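Local coordinates for A rubisco-like protein (Burkholderia fungorum, PDB 3NWR) that belongs to the rubisco large-chain family and is probably a lyase, though its substrate and reaction remain uncertain, at residues Val413-Glu416 against Leu421-Ala424; Leu385-Pro388 against Ala392-Val395; Phe98-Ile103 against Ala136-Arg141; Ala303-Trp308 against Ala336-Thr341; Glu198-Pro203 against Ala209-Ala214. All blocks are in the same frame, centred on the assembly; numbering follows the deposited sequence.

How the contacts relate
Contacts 2, 3, 4 and 5 are buried, while contact 1 is partly exposed at the C-terminal edge. Contacts 1 and 2 are neighbours, with centres about 13 Å apart, and they touch where Ala-424 and Arg-423 meet His-387. Contact 3 belongs to the N-terminal domain; the other four lie in the catalytic domain. Contact 4 is the nearest of the five to the chain centre and lies about 6 Å from contact 3 at the nearest atoms. Contacts 1 and 5 each use a helix arginine on a backbone carbonyl. Contacts 2 and 3 rest on CH-pi packing, and contact 4 on a glutamine. Contacts 3 and 5 also touch the second subunit.

Contact 1. Residues Val413-Glu416 against Leu421-Ala424; sequences VYAE and LRRA
The C-terminal helical tail of the catalytic domain turns back on itself here. Residues 413-416, on and just past helix 411-414, meet helix 419-427. Ala-415 sits in the middle, its CB packed on the second helix, 3.8 Å from Arg-422 CA. Leu-421 comes in beside it, its CG 4.1 Å from Ala-415 CB. The CD2 branch of Leu-421 reaches the edge of the Tyr-414 ring, near the ring plane, 4.0 Å from Tyr-414 CD2. The carbonyl of Ala-415 makes the polar part. The Arg-422 side chain runs extended as far as CD, and the turn at chi3 (63°) brings the guanidinium edge to Ala-415 O, slightly out of its plane. NH1 of Arg-422 donates to Ala-415 O at 2.8 Å. The donor lies in the carbonyl plane, but the bond is bent, at 144° (N-H...O). A water accepts from the same NH1, 3.0 Å away, and donates to Glu-416 O. Tyr-414 also packs on Ala-403 and Ala-404 of helix 391-407. The carboxylate of Glu-416 stays apart from the guanidinium, with OE2 5.3 Å from Arg-422 NE. The arginine therefore holds one backbone oxygen directly and a second through a water, and any pull from the glutamate is probably long-range.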
# COMPACT_ATOMS: atom_id res chain seq x y z
N VAL A 413 26.18 15.42 33.04
CA VAL A 413 27.12 15.04 34.10
C VAL A 413 28.23 14.17 33.50
O VAL A 413 29.42 14.43 33.69
CB VAL A 413 26.41 14.29 35.24
CG1 VAL A 413 27.44 13.75 36.25
CG2 VAL A 413 25.44 15.21 35.97
N TYR A 414 27.84 13.15 32.75
CA TYR A 414 28.81 12.25 32.12
C TYR A 414 29.72 12.99 31.15
O TYR A 414 30.89 12.65 30.99
CB TYR A 414 28.06 11.13 31.40
CG TYR A 414 28.86 9.88 31.13
CD1 TYR A 414 29.43 9.16 32.18
CD2 TYR A 414 28.98 9.37 29.84
CE1 TYR A 414 30.14 7.99 31.93
CE2 TYR A 414 29.68 8.19 29.59
CZ TYR A 414 30.25 7.51 30.65
OH TYR A 414 30.96 6.34 30.42
N ALA A 415 29.18 14.01 30.49
CA ALA A 415 29.93 14.81 29.53
C ALA A 415 31.16 15.46 30.15
O ALA A 415 32.13 15.76 29.46
CB ALA A 415 29.03 15.88 28.91
N GLU A 416 31.11 15.70 31.45
CA GLU A 416 32.25 16.28 32.15
C GLU A 416 33.44 15.33 32.13
O GLU A 416 34.58 15.75 32.27
CB GLU A 416 31.86 16.65 33.58
CG GLU A 416 30.88 17.80 33.67
CD GLU A 416 31.44 19.06 33.07
OE1 GLU A 416 32.47 19.56 33.58
OE2 GLU A 416 30.87 19.57 32.08
N LEU A 421 31.24 13.39 23.76
CA LEU A 421 29.87 13.70 24.18
C LEU A 421 29.68 15.18 24.51
O LEU A 421 28.73 15.82 24.06
CB LEU A 421 29.50 12.84 25.39
CG LEU A 421 28.12 13.09 26.00
CD1 LEU A 421 27.02 12.86 24.94
CD2 LEU A 421 27.90 12.19 27.20
N ARG A 422 30.60 15.74 25.29
CA ARG A 422 30.53 17.15 25.67
C ARG A 422 30.51 18.04 24.42
O ARG A 422 29.70 18.97 24.31
CB ARG A 422 31.70 17.51 26.58
CG ARG A 422 31.56 18.87 27.26
CD ARG A 422 32.63 19.04 28.33
NE ARG A 422 33.98 19.02 27.79
CZ ARG A 422 34.88 18.06 28.01
NH1 ARG A 422 34.58 17.01 28.77
NH2 ARG A 422 36.09 18.14 27.46
N ARG A 423 31.40 17.74 23.48
CA ARG A 423 31.47 18.49 22.23
C ARG A 423 30.18 18.36 21.40
O ARG A 423 29.73 19.32 20.79
CB ARG A 423 32.67 18.03 21.41
CG ARG A 423 34.01 18.42 22.00
CD ARG A 423 34.26 19.90 21.82
NE ARG A 423 34.35 20.26 20.40
CZ ARG A 423 35.48 20.36 19.72
NH1 ARG A 423 36.64 20.13 20.33
NH2 ARG A 423 35.47 20.70 18.44
N ALA A 424 29.60 17.17 21.39
CA ALA A 424 28.35 16.96 20.68
C ALA A 424 27.23 17.80 21.28
O ALA A 424 26.47 18.45 20.56
CB ALA A 424 27.98 15.49 20.71
O HOH W 1 36.90 15.57 29.95

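Contact 2. Residues Leu385-Pro388 against Ala392-Val395; sequences LAHP and AAGV
The imidazole of His-387 lies against one side of a helix turn, at Ala-393 and Gly-394. The methyl of Ala-393 sits over one ring face as a CH-pi contact. Its CB is 3.9 Å from the ring centroid and 26° off the normal. It is displaced toward the rim, with Ala-393 CB 3.6 Å from His-387 ND1. On the opposite face lies CD of Pro-388, the next residue in the chain, so the ring is held between the two. Gly-394 lets the histidine come close to the helix backbone: its CA is 3.5 Å from His-387 CB. The first torsion of His-387 puts CG anti to the backbone N (chi1 -169°), which lays the ring along the helix surface. The contact closes the loop that connects helix 382-385 to helix 391-407 in the catalytic domain; the chain leaves helical geometry at Ala-386. Both ring nitrogens have backbone partners. ND1 bonds to Asp-389 N within the connecting loop, and NE2 bonds to Glu-420 O. These two bonds fix the rotation of the ring. Farther out, Arg-423 and Ala-424 of helix 419-427 pack against the histidine. Ser-397, one turn along helix 391-407, touches it too, and its OG bonds to Gly-394 O.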
# COMPACT_ATOMS: atom_id res chain seq x y z
N LEU A 385 27.82 12.01 11.64
CA LEU A 385 28.68 12.42 10.54
C LEU A 385 29.08 13.89 10.56
O LEU A 385 30.08 14.28 9.95
CB LEU A 385 28.02 12.07 9.20
CG LEU A 385 27.71 10.59 9.02
CD1 LEU A 385 27.22 10.32 7.61
CD2 LEU A 385 28.93 9.73 9.34
N ALA A 386 28.30 14.71 11.27
CA ALA A 386 28.57 16.15 11.34
C ALA A 386 29.19 16.57 12.67
O ALA A 386 29.32 17.77 12.95
CB ALA A 386 27.30 16.95 11.05
N HIS A 387 29.58 15.60 13.49
CA HIS A 387 30.29 15.93 14.73
C HIS A 387 31.52 16.76 14.38
O HIS A 387 32.24 16.43 13.44
CB HIS A 387 30.70 14.66 15.47
CG HIS A 387 31.19 14.91 16.87
ND1 HIS A 387 32.41 15.49 17.14
CD2 HIS A 387 30.63 14.63 18.07
CE1 HIS A 387 32.58 15.58 18.44
NE2 HIS A 387 31.51 15.07 19.04
N PRO A 388 31.76 17.85 15.13
CA PRO A 388 32.85 18.80 14.84
C PRO A 388 34.23 18.14 14.76
O PRO A 388 35.12 18.68 14.11
CB PRO A 388 32.82 19.75 16.04
CG PRO A 388 31.47 19.62 16.61
CD PRO A 388 31.00 18.23 16.33
N ALA A 392 34.19 9.54 13.56
CA ALA A 392 34.57 8.63 14.63
C ALA A 392 34.19 9.25 15.97
O ALA A 392 33.62 8.58 16.83
CB ALA A 392 36.06 8.31 14.57
N ALA A 393 34.47 10.54 16.14
CA ALA A 393 34.08 11.24 17.35
C ALA A 393 32.56 11.23 17.50
O ALA A 393 32.03 11.11 18.62
CB ALA A 393 34.61 12.67 17.34
N GLY A 394 31.86 11.35 16.38
CA GLY A 394 30.41 11.30 16.37
C GLY A 394 29.87 9.98 16.90
O GLY A 394 29.01 9.94 17.78
N VAL A 395 30.39 8.88 16.37
CA VAL A 395 29.98 7.57 16.85
C VAL A 395 30.29 7.46 18.34
O VAL A 395 29.47 6.97 19.13
CB VAL A 395 30.64 6.43 16.05
CG1 VAL A 395 30.31 5.09 16.67
CG2 VAL A 395 30.18 6.50 14.58

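Contact 3. Residues Phe98-Ile103 against Ala136-Arg141; sequences FPLANI and ASYRAR
Tyr-138 swings its ring away from its own backbone N (chi1 -174°) and sends it across to Leu-100. In Leu-100, chi1 (-62°) points CG toward Tyr-138, and chi2 then places both methyls against the ring. The CD2 branch sits squarely over one ring face. It lies 3.8 Å from the centroid and only 7° off the normal, a well-centred CH-pi contact. The CD1 branch touches the root of the ring, 3.8 Å from Tyr-138 CG. At the far end, CG2 of Ile-103 comes within 3.6 Å of Tyr-138 OH, and the two side chains cross at about a right angle. The contact joins the residues that follow strand 89-99 to the short helix 136-139 in the N-terminal domain. That domain carries an antiparallel four-stranded sheet. Leu-15 of strand 14-23 packs on both Leu-100 and Tyr-138, and Phe-142 meets the tyrosine ring edge-to-face. The same residues reach the dimer interface, where Ala-101 and Asn-102 pack on His-205 of the second subunit. The tyrosine hydroxyl is bonded to Asp-104 O, just past Ile-103. One ring face thus packs on leucine while the far end is held by a hydrogen bond, and the buried hydroxyl has a backbone partner.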
# COMPACT_ATOMS: atom_id res chain seq x y z
N PHE A 98 -14.05 -11.14 13.40
CA PHE A 98 -14.06 -11.82 12.10
C PHE A 98 -13.80 -13.31 12.25
O PHE A 98 -12.85 -13.69 12.93
CB PHE A 98 -12.96 -11.25 11.20
CG PHE A 98 -13.27 -9.90 10.62
CD1 PHE A 98 -12.82 -8.73 11.23
CD2 PHE A 98 -14.00 -9.80 9.44
CE1 PHE A 98 -13.11 -7.49 10.67
CE2 PHE A 98 -14.29 -8.56 8.88
CZ PHE A 98 -13.85 -7.41 9.50
N PRO A 99 -14.61 -14.16 11.60
CA PRO A 99 -14.33 -15.59 11.63
C PRO A 99 -13.11 -15.95 10.78
O PRO A 99 -13.05 -15.61 9.59
CB PRO A 99 -15.59 -16.22 11.00
CG PRO A 99 -16.61 -15.14 10.97
CD PRO A 99 -15.86 -13.85 10.89
N LEU A 100 -12.14 -16.63 11.39
CA LEU A 100 -10.91 -16.98 10.69
C LEU A 100 -11.15 -17.86 9.47
O LEU A 100 -10.41 -17.81 8.49
CB LEU A 100 -9.94 -17.67 11.64
CG LEU A 100 -9.50 -16.82 12.83
CD1 LEU A 100 -8.50 -17.57 13.71
CD2 LEU A 100 -8.90 -15.50 12.35
N ALA A 101 -12.20 -18.67 9.52
CA ALA A 101 -12.51 -19.55 8.40
C ALA A 101 -12.78 -18.78 7.10
O ALA A 101 -12.62 -19.32 6.01
CB ALA A 101 -13.70 -20.45 8.75
N ASN A 102 -13.17 -17.51 7.22
CA ASN A 102 -13.38 -16.68 6.03
C ASN A 102 -12.07 -16.39 5.30
O ASN A 102 -12.08 -16.13 4.09
CB ASN A 102 -14.01 -15.33 6.41
CG ASN A 102 -15.47 -15.43 6.78
OD1 ASN A 102 -16.03 -16.52 6.85
ND2 ASN A 102 -16.10 -14.29 7.01
N ILE A 103 -10.96 -16.41 6.04
CA ILE A 103 -9.69 -15.90 5.53
C ILE A 103 -8.65 -17.00 5.35
O ILE A 103 -7.88 -17.01 4.39
CB ILE A 103 -9.11 -14.83 6.49
CG1 ILE A 103 -10.21 -13.86 6.96
CG2 ILE A 103 -7.94 -14.09 5.85
CD1 ILE A 103 -9.75 -12.89 8.04
N ALA A 136 -2.81 -16.91 18.95
CA ALA A 136 -1.48 -17.46 18.71
C ALA A 136 -1.49 -18.57 17.65
O ALA A 136 -0.59 -18.64 16.81
CB ALA A 136 -0.88 -17.99 20.01
N SER A 137 -2.50 -19.43 17.70
CA SER A 137 -2.58 -20.55 16.75
C SER A 137 -2.75 -20.07 15.31
O SER A 137 -2.33 -20.74 14.37
CB SER A 137 -3.72 -21.50 17.14
OG SER A 137 -4.97 -20.84 17.19
N TYR A 138 -3.37 -18.91 15.14
CA TYR A 138 -3.51 -18.32 13.82
C TYR A 138 -2.20 -17.65 13.40
O TYR A 138 -1.71 -17.84 12.28
CB TYR A 138 -4.66 -17.31 13.82
CG TYR A 138 -5.01 -16.71 12.47
CD1 TYR A 138 -5.39 -17.51 11.40
CD2 TYR A 138 -5.00 -15.33 12.29
CE1 TYR A 138 -5.74 -16.94 10.16
CE2 TYR A 138 -5.33 -14.76 11.07
CZ TYR A 138 -5.70 -15.57 10.01
OH TYR A 138 -6.05 -15.01 8.80
N ARG A 139 -1.62 -16.86 14.30
CA ARG A 139 -0.33 -16.21 14.03
C ARG A 139 0.73 -17.22 13.57
O ARG A 139 1.55 -16.94 12.69
CB ARG A 139 0.14 -15.46 15.28
CG ARG A 139 1.31 -14.49 15.06
CD ARG A 139 2.67 -15.17 15.24
NE ARG A 139 3.75 -14.26 14.88
CZ ARG A 139 4.21 -14.12 13.64
NH1 ARG A 139 3.69 -14.84 12.65
NH2 ARG A 139 5.19 -13.26 13.38
N ALA A 140 0.70 -18.40 14.18
CA ALA A 140 1.64 -19.46 13.86
C ALA A 140 1.58 -19.94 12.41
O ALA A 140 2.51 -20.57 11.93
CB ALA A 140 1.44 -20.65 14.82
N ARG A 141 0.48 -19.64 11.72
CA ARG A 141 0.29 -20.11 10.36
C ARG A 141 0.90 -19.15 9.35
O ARG A 141 0.86 -19.40 8.15
CB ARG A 141 -1.20 -20.33 10.08
CG ARG A 141 -1.82 -21.40 10.97
CD ARG A 141 -3.34 -21.34 10.96
NE ARG A 141 -3.91 -21.67 9.66
CZ ARG A 141 -5.19 -21.51 9.33
NH1 ARG A 141 -6.06 -21.02 10.22
NH2 ARG A 141 -5.61 -21.83 8.12

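Contact 4. Residues Ala303-Trp308 against Ala336-Thr341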
# COMPACT_ATOMS: atom_id res chain seq x y z
N ALA A 303 -1.83 -1.92 14.19
CA ALA A 303 -2.43 -2.78 13.18
C ALA A 303 -1.46 -3.03 12.02
O ALA A 303 -1.27 -4.17 11.58
CB ALA A 303 -3.73 -2.17 12.66
N TYR A 304 -0.86 -1.95 11.52
CA TYR A 304 0.09 -2.01 10.42
C TYR A 304 1.22 -3.00 10.72
O TYR A 304 1.54 -3.88 9.90
CB TYR A 304 0.66 -0.61 10.20
CG TYR A 304 1.67 -0.46 9.08
CD1 TYR A 304 1.26 -0.48 7.74
CD2 TYR A 304 3.01 -0.24 9.36
CE1 TYR A 304 2.20 -0.33 6.71
CE2 TYR A 304 3.95 -0.07 8.34
CZ TYR A 304 3.53 -0.11 7.03
OH TYR A 304 4.48 0.07 6.04
N GLN A 305 1.84 -2.84 11.89
CA GLN A 305 2.98 -3.69 12.27
C GLN A 305 2.55 -5.13 12.55
O GLN A 305 3.33 -6.05 12.37
CB GLN A 305 3.75 -3.08 13.46
CG GLN A 305 2.97 -3.03 14.77
CD GLN A 305 3.32 -4.16 15.72
OE1 GLN A 305 4.49 -4.49 15.90
NE2 GLN A 305 2.29 -4.72 16.37
N THR A 306 1.30 -5.32 12.98
CA THR A 306 0.78 -6.68 13.10
C THR A 306 0.79 -7.38 11.75
O THR A 306 1.36 -8.47 11.60
CB THR A 306 -0.64 -6.70 13.68
OG1 THR A 306 -0.62 -6.18 15.02
CG2 THR A 306 -1.18 -8.12 13.70
N LEU A 307 0.17 -6.75 10.75
CA LEU A 307 0.13 -7.34 9.41
C LEU A 307 1.53 -7.58 8.87
O LEU A 307 1.83 -8.66 8.37
CB LEU A 307 -0.66 -6.44 8.47
CG LEU A 307 -2.13 -6.26 8.82
CD1 LEU A 307 -2.71 -5.18 7.93
CD2 LEU A 307 -2.88 -7.57 8.65
N TRP A 308 2.39 -6.58 8.98
CA TRP A 308 3.75 -6.75 8.46
C TRP A 308 4.56 -7.82 9.19
O TRP A 308 5.34 -8.53 8.58
CB TRP A 308 4.49 -5.39 8.34
CG TRP A 308 4.06 -4.77 7.06
CD1 TRP A 308 3.21 -3.71 6.88
CD2 TRP A 308 4.38 -5.26 5.77
NE1 TRP A 308 3.01 -3.50 5.52
CE2 TRP A 308 3.73 -4.44 4.83
CE3 TRP A 308 5.19 -6.31 5.31
CZ2 TRP A 308 3.85 -4.65 3.45
CZ3 TRP A 308 5.30 -6.51 3.96
CH2 TRP A 308 4.64 -5.69 3.04
N ALA A 336 7.33 1.89 19.01
CA ALA A 336 8.46 1.13 19.52
C ALA A 336 7.98 0.04 20.47
O ALA A 336 8.41 -1.11 20.40
CB ALA A 336 9.45 2.04 20.23
N ARG A 337 7.05 0.40 21.35
CA ARG A 337 6.54 -0.57 22.30
C ARG A 337 5.77 -1.70 21.61
O ARG A 337 5.84 -2.86 22.04
CB ARG A 337 5.72 0.14 23.39
CG ARG A 337 6.63 0.99 24.26
CD ARG A 337 5.90 1.76 25.34
NE ARG A 337 6.86 2.45 26.20
CZ ARG A 337 6.53 3.36 27.11
NH1 ARG A 337 5.26 3.70 27.29
NH2 ARG A 337 7.48 3.93 27.84
N ASP A 338 5.09 -1.37 20.52
CA ASP A 338 4.42 -2.39 19.71
C ASP A 338 5.42 -3.45 19.23
O ASP A 338 5.15 -4.65 19.31
CB ASP A 338 3.73 -1.77 18.49
CG ASP A 338 2.45 -1.03 18.83
OD1 ASP A 338 1.78 -1.38 19.85
OD2 ASP A 338 2.08 -0.11 18.06
N CYS A 339 6.56 -2.99 18.73
CA CYS A 339 7.59 -3.89 18.19
C CYS A 339 8.03 -4.93 19.21
O CYS A 339 8.29 -6.09 18.86
CB CYS A 339 8.80 -3.09 17.72
SG CYS A 339 8.52 -2.09 16.25
N ALA A 340 8.11 -4.50 20.47
CA ALA A 340 8.57 -5.38 21.54
C ALA A 340 7.48 -6.28 22.11
O ALA A 340 7.75 -7.22 22.85
CB ALA A 340 9.19 -4.55 22.66
N THR A 341 6.23 -6.01 21.74
CA THR A 341 5.10 -6.76 22.26
C THR A 341 4.82 -7.96 21.36
O THR A 341 4.56 -7.78 20.18
CB THR A 341 3.85 -5.85 22.31
OG1 THR A 341 4.14 -4.69 23.10
CG2 THR A 341 2.64 -6.61 22.90
O HOH W 2 2.29 -6.26 19.03
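This is a buried helix-to-helix contact carried by one polar side chain, Gln-305, lying on the last turn of the neighbouring helix. The side-chain amide of Gln-305 rests against Asp-338, with Gln-305 CD 3.7 Å from Asp-338 CB. The glutamine takes an unusual shape to do so. CG stands between the backbone N and the carbonyl carbon (chi1 66°), and a bend at chi2 (100°) folds the amide over. Its plane is turned 27° from that of the Asp-338 carboxylate. OE1 of Gln-305 lies 3.5 Å from Asp-338 O, but both are acceptors and no bond joins them. The two helices, 301-309 and 329-340, are neighbours in the barrel of the catalytic domain, of the TIM-barrel type. Strand 315-319 lies between them in the chain, giving a helix-strand-helix order. Cys-339 turns its side chain to that strand, touching Met-316 and Val-318. A water links helix 301-309 to the residue just after helix 329-340: it accepts from Gln-305 NE2 at 3.1 Å and donates to Thr-341 O at 3.0 Å. Thr-341 OG1 donates back to Arg-337 O at 2.7 Å, from above the carbonyl plane. Residues of its own helix orient the Gln-305 amide. Its OE1 accepts from Arg-309 NH2, which also bonds weakly to Asp-338 O, and its NE2 donates to Gln-302 O. Arg-309 NH1 also holds Thr-341 O.

Contact 5. Residues Glu198-Pro203 against Ala209-Ala214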
# COMPACT_ATOMS: atom_id res chain seq x y z
N GLU A 198 16.20 4.39 0.95
CA GLU A 198 15.12 3.72 0.22
C GLU A 198 14.99 4.11 -1.26
O GLU A 198 14.39 3.38 -2.04
CB GLU A 198 13.77 3.90 0.94
CG GLU A 198 13.14 5.28 0.78
CD GLU A 198 13.70 6.33 1.73
OE1 GLU A 198 14.59 6.03 2.57
OE2 GLU A 198 13.23 7.48 1.65
N VAL A 199 15.56 5.25 -1.65
CA VAL A 199 15.49 5.61 -3.07
C VAL A 199 16.64 5.00 -3.88
O VAL A 199 16.68 5.16 -5.08
CB VAL A 199 15.39 7.14 -3.30
CG1 VAL A 199 14.22 7.72 -2.50
CG2 VAL A 199 16.71 7.85 -2.96
N CYS A 200 17.54 4.28 -3.21
CA CYS A 200 18.64 3.60 -3.88
C CYS A 200 18.47 2.10 -3.79
O CYS A 200 18.63 1.53 -2.71
CB CYS A 200 19.97 3.99 -3.24
SG CYS A 200 21.39 3.25 -4.10
N ALA A 201 18.14 1.46 -4.90
CA ALA A 201 18.00 0.01 -4.95
C ALA A 201 18.88 -0.56 -6.06
O ALA A 201 19.89 -1.20 -5.78
CB ALA A 201 16.55 -0.38 -5.14
N ASN A 202 18.49 -0.31 -7.30
CA ASN A 202 19.26 -0.78 -8.46
C ASN A 202 19.47 0.35 -9.47
O ASN A 202 19.12 0.22 -10.64
CB ASN A 202 18.55 -1.97 -9.10
CG ASN A 202 19.42 -2.72 -10.10
OD1 ASN A 202 20.65 -2.69 -10.02
ND2 ASN A 202 18.78 -3.40 -11.03
N PRO A 203 20.04 1.48 -9.01
CA PRO A 203 20.23 2.62 -9.90
C PRO A 203 21.28 2.32 -10.96
O PRO A 203 22.16 1.50 -10.74
CB PRO A 203 20.75 3.71 -8.96
CG PRO A 203 21.52 2.94 -7.91
CD PRO A 203 20.73 1.66 -7.72
N ALA A 209 24.08 -5.40 -8.18
CA ALA A 209 25.11 -6.42 -8.25
C ALA A 209 26.51 -5.85 -7.97
O ALA A 209 27.22 -6.34 -7.10
CB ALA A 209 25.07 -7.14 -9.58
N GLU A 210 26.88 -4.80 -8.70
CA GLU A 210 28.18 -4.16 -8.51
C GLU A 210 28.33 -3.58 -7.11
O GLU A 210 29.39 -3.67 -6.50
CB GLU A 210 28.39 -3.04 -9.53
CG GLU A 210 28.37 -3.45 -10.98
CD GLU A 210 28.54 -2.26 -11.91
OE1 GLU A 210 29.19 -1.28 -11.50
OE2 GLU A 210 28.02 -2.32 -13.04
N ARG A 211 27.27 -2.95 -6.62
CA ARG A 211 27.32 -2.31 -5.32
C ARG A 211 27.53 -3.33 -4.20
O ARG A 211 28.35 -3.11 -3.31
CB ARG A 211 26.05 -1.48 -5.09
CG ARG A 211 26.13 -0.55 -3.89
CD ARG A 211 24.95 0.41 -3.83
NE ARG A 211 23.74 -0.20 -3.27
CZ ARG A 211 22.69 -0.58 -3.98
NH1 ARG A 211 22.69 -0.47 -5.31
NH2 ARG A 211 21.63 -1.11 -3.36
N VAL A 212 26.80 -4.44 -4.25
CA VAL A 212 26.94 -5.47 -3.23
C VAL A 212 28.35 -6.04 -3.23
O VAL A 212 28.97 -6.18 -2.18
CB VAL A 212 25.92 -6.62 -3.42
CG1 VAL A 212 26.25 -7.78 -2.49
CG2 VAL A 212 24.49 -6.11 -3.15
N ARG A 213 28.86 -6.38 -4.42
CA ARG A 213 30.21 -6.92 -4.51
C ARG A 213 31.28 -5.96 -3.99
O ARG A 213 32.16 -6.35 -3.21
CB ARG A 213 30.52 -7.36 -5.94
CG ARG A 213 29.65 -8.49 -6.45
CD ARG A 213 30.07 -8.88 -7.86
NE ARG A 213 29.47 -10.15 -8.26
CZ ARG A 213 28.41 -10.25 -9.04
NH1 ARG A 213 27.83 -9.16 -9.52
NH2 ARG A 213 27.93 -11.45 -9.36
N ALA A 214 31.22 -4.69 -4.40
CA ALA A 214 32.23 -3.72 -3.97
C ALA A 214 32.14 -3.44 -2.48
O ALA A 214 33.15 -3.43 -1.78
CB ALA A 214 32.10 -2.43 -4.76
O HOH W 3 22.23 -5.10 -10.54
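Arg-211 reaches from helix 208-226 to a loop of the catalytic domain, of the TIM-barrel type, and grips a single carbonyl, Ala-201 O. The loop 198-203 follows the carboxylated lysine at position 195, and Glu-198 N makes a weak hydrogen bond to that group. In rubisco this lysine and nearby acidic residues hold the metal; that role is only inferred here. The tight part of the contact is the guanidinium. Its NH1 and NH2 approach end-on, and both donate to Ala-201 O, at 2.9 Å from NH1 and 3.0 Å from NH2. The oxygen lies in the guanidinium plane, yet the bonds are bent, with N-H...O angles of 146° and 143°. NH1 stands above the carbonyl plane, while NH2 is only tilted from it. Cys-200 SG lies over the centre of one guanidinium face, 4.0 Å from Arg-211 CZ. The arginine chain is extended as far as CD and then bends at chi3 (81°), which brings this face under the sulfur. Asp-196 forms a salt bridge with NH2, and Ala-206 O takes a bond from NH1, so the buried charge is probably well balanced. Thr-109 of the second subunit packs on Ala-201. The side toward Asn-202 is looser. There the side chains of the two segments stay apart, and a water links them instead. It donates to Asn-202 OD1 at 2.9 Å and accepts from Ala-209 N at 3.0 Å.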